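Local coordinates for Rho GTPase-activating protein 26 (Gallus gallus, PDB 1F7C), which stimulates GTP hydrolysis by the Rho-family GTPases RhoA and Cdc42 through the all-helical RhoGAP (BH) domain, the part of the longer protein described here, at residues G110-Y115 with P182-P187; A100-L105 with G177-P182. All coordinates share one frame; numbering follows the deposited sequence.

Interaction 1. Residues G110-Y115 with P182-P187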
loop_
_atom_site.group_PDB
_atom_site.type_symbol
_atom_site.label_atom_id
_atom_site.label_comp_id
_atom_site.label_asym_id
_atom_site.label_seq_id
_atom_site.Cartn_x
_atom_site.Cartn_y
_atom_site.Cartn_z
ATOM N N GLY A 110 -2.598 -12.617 -6.438
ATOM C CA GLY A 110 -3.765 -11.784 -6.631
ATOM C C GLY A 110 -3.557 -10.455 -5.945
ATOM O O GLY A 110 -2.604 -10.302 -5.186
ATOM N N PRO A 111 -4.414 -9.462 -6.203
ATOM C CA PRO A 111 -4.222 -8.175 -5.536
ATOM C C PRO A 111 -4.495 -8.312 -4.041
ATOM O O PRO A 111 -5.376 -9.067 -3.637
ATOM C CB PRO A 111 -5.233 -7.271 -6.237
ATOM C CG PRO A 111 -6.340 -8.237 -6.617
ATOM C CD PRO A 111 -5.556 -9.416 -7.133
ATOM N N LEU A 112 -3.736 -7.581 -3.226
ATOM C CA LEU A 112 -3.898 -7.625 -1.776
ATOM C C LEU A 112 -5.347 -7.366 -1.345
ATOM O O LEU A 112 -5.845 -8.002 -0.421
ATOM C CB LEU A 112 -2.968 -6.602 -1.121
ATOM C CG LEU A 112 -2.851 -6.657 0.407
ATOM C CD1 LEU A 112 -2.175 -7.962 0.818
ATOM C CD2 LEU A 112 -2.035 -5.471 0.911
ATOM N N MET A 113 -6.019 -6.434 -2.017
ATOM C CA MET A 113 -7.409 -6.096 -1.702
ATOM C C MET A 113 -8.366 -7.221 -2.101
ATOM O O MET A 113 -9.530 -7.212 -1.709
ATOM C CB MET A 113 -7.827 -4.824 -2.441
ATOM C CG MET A 113 -6.994 -3.587 -2.138
ATOM S SD MET A 113 -7.504 -2.713 -0.658
ATOM C CE MET A 113 -9.179 -2.369 -1.038
ATOM N N MET A 114 -7.872 -8.162 -2.904
ATOM C CA MET A 114 -8.641 -9.321 -3.386
ATOM C C MET A 114 -9.678 -9.098 -4.498
ATOM O O MET A 114 -10.603 -8.294 -4.365
ATOM C CB MET A 114 -9.330 -10.041 -2.217
ATOM C CG MET A 114 -8.363 -10.648 -1.218
ATOM S SD MET A 114 -9.129 -11.808 -0.074
ATOM C CE MET A 114 -8.214 -13.294 -0.473
ATOM N N TYR A 115 -9.520 -9.842 -5.590
ATOM C CA TYR A 115 -10.439 -9.764 -6.723
ATOM C C TYR A 115 -11.877 -9.924 -6.236
ATOM O O TYR A 115 -12.783 -9.219 -6.683
ATOM C CB TYR A 115 -10.108 -10.869 -7.734
ATOM C CG TYR A 115 -8.935 -10.554 -8.629
ATOM C CD1 TYR A 115 -7.935 -11.496 -8.854
ATOM C CD2 TYR A 115 -8.843 -9.323 -9.281
ATOM C CE1 TYR A 115 -6.866 -11.221 -9.710
ATOM C CE2 TYR A 115 -7.780 -9.035 -10.139
ATOM C CZ TYR A 115 -6.796 -9.990 -10.350
ATOM O OH TYR A 115 -5.749 -9.715 -11.210
ATOM N N PRO A 182 -3.660 1.465 -8.247
ATOM C CA PRO A 182 -3.550 0.398 -9.243
ATOM C C PRO A 182 -2.653 -0.754 -8.800
ATOM O O PRO A 182 -2.635 -1.805 -9.433
ATOM C CB PRO A 182 -2.994 1.129 -10.459
ATOM C CG PRO A 182 -2.062 2.094 -9.833
ATOM C CD PRO A 182 -2.856 2.633 -8.651
ATOM N N THR A 183 -1.920 -0.559 -7.713
ATOM C CA THR A 183 -1.016 -1.582 -7.215
ATOM C C THR A 183 -1.672 -2.515 -6.210
ATOM O O THR A 183 -1.210 -3.639 -6.010
ATOM C CB THR A 183 0.206 -0.946 -6.529
ATOM O OG1 THR A 183 0.819 -0.008 -7.419
ATOM C CG2 THR A 183 1.217 -2.011 -6.143
ATOM N N LEU A 184 -2.741 -2.050 -5.572
ATOM C CA LEU A 184 -3.421 -2.850 -4.560
ATOM C C LEU A 184 -4.741 -3.433 -5.040
ATOM O O LEU A 184 -5.294 -4.338 -4.417
ATOM C CB LEU A 184 -3.648 -2.010 -3.297
ATOM C CG LEU A 184 -2.390 -1.499 -2.589
ATOM C CD1 LEU A 184 -2.807 -0.834 -1.297
ATOM C CD2 LEU A 184 -1.423 -2.646 -2.305
ATOM N N LEU A 185 -5.240 -2.892 -6.144
ATOM C CA LEU A 185 -6.483 -3.337 -6.766
ATOM C C LEU A 185 -6.155 -3.518 -8.244
ATOM O O LEU A 185 -6.027 -2.534 -8.963
ATOM C CB LEU A 185 -7.564 -2.270 -6.616
ATOM C CG LEU A 185 -8.111 -2.018 -5.212
ATOM C CD1 LEU A 185 -8.341 -0.539 -5.005
ATOM C CD2 LEU A 185 -9.397 -2.787 -5.015
ATOM N N ARG A 186 -5.998 -4.761 -8.696
ATOM C CA ARG A 186 -5.676 -4.999 -10.099
ATOM C C ARG A 186 -6.940 -4.977 -10.947
ATOM O O ARG A 186 -7.747 -5.902 -10.882
ATOM C CB ARG A 186 -5.001 -6.359 -10.302
ATOM C CG ARG A 186 -3.755 -6.649 -9.474
ATOM C CD ARG A 186 -3.140 -7.959 -9.964
ATOM N NE ARG A 186 -2.289 -8.652 -8.993
ATOM C CZ ARG A 186 -1.188 -8.146 -8.443
ATOM N NH1 ARG A 186 -0.782 -6.921 -8.751
ATOM N NH2 ARG A 186 -0.474 -8.881 -7.602
ATOM N N PRO A 187 -7.129 -3.922 -11.757
ATOM C CA PRO A 187 -8.303 -3.781 -12.631
ATOM C C PRO A 187 -8.510 -4.969 -13.584
ATOM O O PRO A 187 -7.740 -5.953 -13.503
ATOM C CB PRO A 187 -8.010 -2.488 -13.395
ATOM C CG PRO A 187 -7.248 -1.679 -12.396
ATOM C CD PRO A 187 -6.297 -2.704 -11.805
HETATM O O HOH W 1 -1.415 -6.196 -4.494
#

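Interaction 2. Residues A100-L105 with G177-P182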
loop_
_atom_site.group_PDB
_atom_site.type_symbol
_atom_site.label_atom_id
_atom_site.label_comp_id
_atom_site.label_asym_id
_atom_site.label_seq_id
_atom_site.Cartn_x
_atom_site.Cartn_y
_atom_site.Cartn_z
ATOM N N ALA A 100 11.264 -1.966 -4.550
ATOM C CA ALA A 100 11.234 -3.367 -4.177
ATOM C C ALA A 100 9.879 -3.670 -3.561
ATOM O O ALA A 100 9.252 -4.686 -3.874
ATOM C CB ALA A 100 12.337 -3.674 -3.181
ATOM N N LEU A 101 9.430 -2.778 -2.682
ATOM C CA LEU A 101 8.154 -2.942 -2.014
ATOM C C LEU A 101 6.988 -2.979 -3.004
ATOM O O LEU A 101 6.095 -3.818 -2.882
ATOM C CB LEU A 101 7.955 -1.818 -0.990
ATOM C CG LEU A 101 6.663 -1.830 -0.168
ATOM C CD1 LEU A 101 6.912 -1.196 1.186
ATOM C CD2 LEU A 101 5.559 -1.099 -0.910
ATOM N N LYS A 102 6.996 -2.085 -3.988
ATOM C CA LYS A 102 5.910 -2.053 -4.964
ATOM C C LYS A 102 5.887 -3.268 -5.903
ATOM O O LYS A 102 4.819 -3.810 -6.192
ATOM C CB LYS A 102 5.964 -0.763 -5.793
ATOM C CG LYS A 102 5.843 0.515 -4.976
ATOM C CD LYS A 102 5.484 1.710 -5.840
ATOM C CE LYS A 102 6.491 1.934 -6.950
ATOM N NZ LYS A 102 6.031 2.976 -7.919
ATOM N N THR A 103 7.049 -3.696 -6.384
ATOM C CA THR A 103 7.086 -4.847 -7.281
ATOM C C THR A 103 6.679 -6.129 -6.545
ATOM O O THR A 103 6.040 -7.000 -7.133
ATOM C CB THR A 103 8.480 -5.028 -7.939
ATOM O OG1 THR A 103 9.445 -5.380 -6.944
ATOM C CG2 THR A 103 8.915 -3.741 -8.625
ATOM N N TYR A 104 7.037 -6.240 -5.265
ATOM C CA TYR A 104 6.654 -7.406 -4.473
ATOM C C TYR A 104 5.131 -7.496 -4.428
ATOM O O TYR A 104 4.565 -8.587 -4.476
ATOM C CB TYR A 104 7.173 -7.306 -3.037
ATOM C CG TYR A 104 6.421 -8.210 -2.072
ATOM C CD1 TYR A 104 6.734 -9.567 -1.960
ATOM C CD2 TYR A 104 5.353 -7.721 -1.322
ATOM C CE1 TYR A 104 5.997 -10.417 -1.127
ATOM C CE2 TYR A 104 4.603 -8.561 -0.487
ATOM C CZ TYR A 104 4.931 -9.908 -0.397
ATOM O OH TYR A 104 4.175 -10.741 0.401
ATOM N N LEU A 105 4.477 -6.343 -4.317
ATOM C CA LEU A 105 3.026 -6.285 -4.262
ATOM C C LEU A 105 2.374 -6.666 -5.590
ATOM O O LEU A 105 1.277 -7.224 -5.613
ATOM C CB LEU A 105 2.568 -4.887 -3.838
ATOM C CG LEU A 105 2.764 -4.546 -2.360
ATOM C CD1 LEU A 105 2.407 -3.090 -2.103
ATOM C CD2 LEU A 105 1.889 -5.465 -1.518
ATOM N N GLY A 177 -2.279 7.865 -3.304
ATOM C CA GLY A 177 -3.404 7.114 -3.840
ATOM C C GLY A 177 -3.197 6.742 -5.300
ATOM O O GLY A 177 -3.556 5.644 -5.728
ATOM N N VAL A 178 -2.608 7.655 -6.064
ATOM C CA VAL A 178 -2.337 7.419 -7.477
ATOM C C VAL A 178 -1.323 6.302 -7.673
ATOM O O VAL A 178 -1.446 5.504 -8.603
ATOM C CB VAL A 178 -1.800 8.707 -8.173
ATOM C CG1 VAL A 178 -1.109 8.358 -9.486
ATOM C CG2 VAL A 178 -2.952 9.668 -8.434
ATOM N N VAL A 179 -0.317 6.252 -6.803
ATOM C CA VAL A 179 0.712 5.224 -6.903
ATOM C C VAL A 179 0.250 3.855 -6.429
ATOM O O VAL A 179 0.595 2.841 -7.020
ATOM C CB VAL A 179 1.954 5.581 -6.071
ATOM C CG1 VAL A 179 2.980 4.468 -6.173
ATOM C CG2 VAL A 179 2.546 6.888 -6.552
ATOM N N PHE A 180 -0.539 3.826 -5.366
ATOM C CA PHE A 180 -0.971 2.552 -4.806
ATOM C C PHE A 180 -2.335 2.025 -5.215
ATOM O O PHE A 180 -2.604 0.845 -5.043
ATOM C CB PHE A 180 -0.869 2.598 -3.273
ATOM C CG PHE A 180 0.545 2.523 -2.766
ATOM C CD1 PHE A 180 1.301 3.683 -2.581
ATOM C CD2 PHE A 180 1.137 1.288 -2.506
ATOM C CE1 PHE A 180 2.624 3.614 -2.148
ATOM C CE2 PHE A 180 2.456 1.209 -2.074
ATOM C CZ PHE A 180 3.206 2.381 -1.894
ATOM N N GLY A 181 -3.186 2.893 -5.747
ATOM C CA GLY A 181 -4.507 2.471 -6.174
ATOM C C GLY A 181 -4.437 1.325 -7.164
ATOM O O GLY A 181 -5.069 0.295 -6.958
ATOM N N PRO A 182 -3.660 1.465 -8.247
ATOM C CA PRO A 182 -3.550 0.398 -9.243
ATOM C C PRO A 182 -2.653 -0.754 -8.800
ATOM O O PRO A 182 -2.635 -1.805 -9.433
ATOM C CB PRO A 182 -2.994 1.129 -10.459
ATOM C CG PRO A 182 -2.062 2.094 -9.833
ATOM C CD PRO A 182 -2.856 2.633 -8.651
#

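Interaction 1. Residues G110-Y115 with P182-P187
Leu112 N and Thr183 O are joined through water 1, which accepts from the former and donates to the latter, both at 3.0 Å. One residue later in each segment the backbones meet directly: Met113 N donates to Leu184 O at 3.3 Å, with an N-H...O angle of 157° and the donor nearly in line with the carbonyl. Pro111, at the start of a type I turn ending at Met114, has its CB 3.5 Å from Leu184 O, while CG of Met113 packs on CG of Leu185. Arg186 runs past the turn, its chain extended from CG to NE. Its CG lies 3.6 Å from Pro111 CB, and Pro111 CA sits over one guanidinium face. Tyr115 OH touches Arg186 CD at 3.4 Å, and the Tyr115 ring, with Pro111 CD over one face, meets Arg186 O edge-on through CE2 at 3.2 Å. Arg186 NH2 hydrogen-bonds Leu105 O and Leu108 O. With an alanine here, those two carbonyls would probably lose this donor and a gap is likely to open beside Pro111 and Tyr115. The contact thus ties the loop before helix 115-125 to the end of helix 173-184 by one direct backbone hydrogen bond and one water bridge, with apolar packing alongside.

Interaction 2. Residues A100-L105 with G177-P182
This is apolar helix-to-helix packing in the interior of the RhoGAP domain, between helix 94-106 and helix 173-184. The two short segments run in nearly the same direction, 30° apart, with axes 11.4 Å from each other at closest approach; that spacing is bridged by side chains, since even the nearest CA pair, Lys102 and Phe180, is 8.3 Å apart. Phe180 does most of the bridging. With CG beside the backbone N (chi1 -74°), its ring is carried out towards helix 94-106 and presents its edge: Leu101 CD2 meets Phe180 CE2 at 4.0 Å, and Leu105 CD1 reaches the same CE2 at 4.3 Å. Both methyls lie near the ring plane, so the two leucines, one helical turn apart, converge on a single ring corner. Beyond the two segments, Tyr59 packs edge-to-face with Phe180, and Leu159 of helix 146-164 also touches it. Lys102 CD lies 3.7 Å from Val179 CG1, the two side chains crossing at about a right angle; the lysine chain bends at chi3 (-57°), and NZ hydrogen-bonds Tyr59 O. Val179 also lies about 4 Å, side chain to side chain, from Arg60, the predicted arginine finger. Lys102 thus combines hydrocarbon packing against Val179 with a polar grip on the residue preceding that arginine, which joins the helix pair to the segment carrying the predicted finger.

Helix 173-184 serves both interactions, which share Pro182 and have centres about 10 Å apart. Both are buried, but the centre of interaction 2 lies nearer that of the chain, about 6 Å against about 10 Å, and it buries less surface between its segments, 159 against 433 Å². Between its segments interaction 2 is side-chain packing without hydrogen bonds, the lysine contributing its hydrocarbon part; interaction 1, where a loop meets a helix end, uses backbone groups and a water, and reaches the surface at Tyr115. Leu105 connects them: Leu184 CD2 packs on Leu105 CD1 at 3.9 Å, and Thr183 CG2 on Leu105 CB. Only interaction 2 approaches the predicted arginine finger.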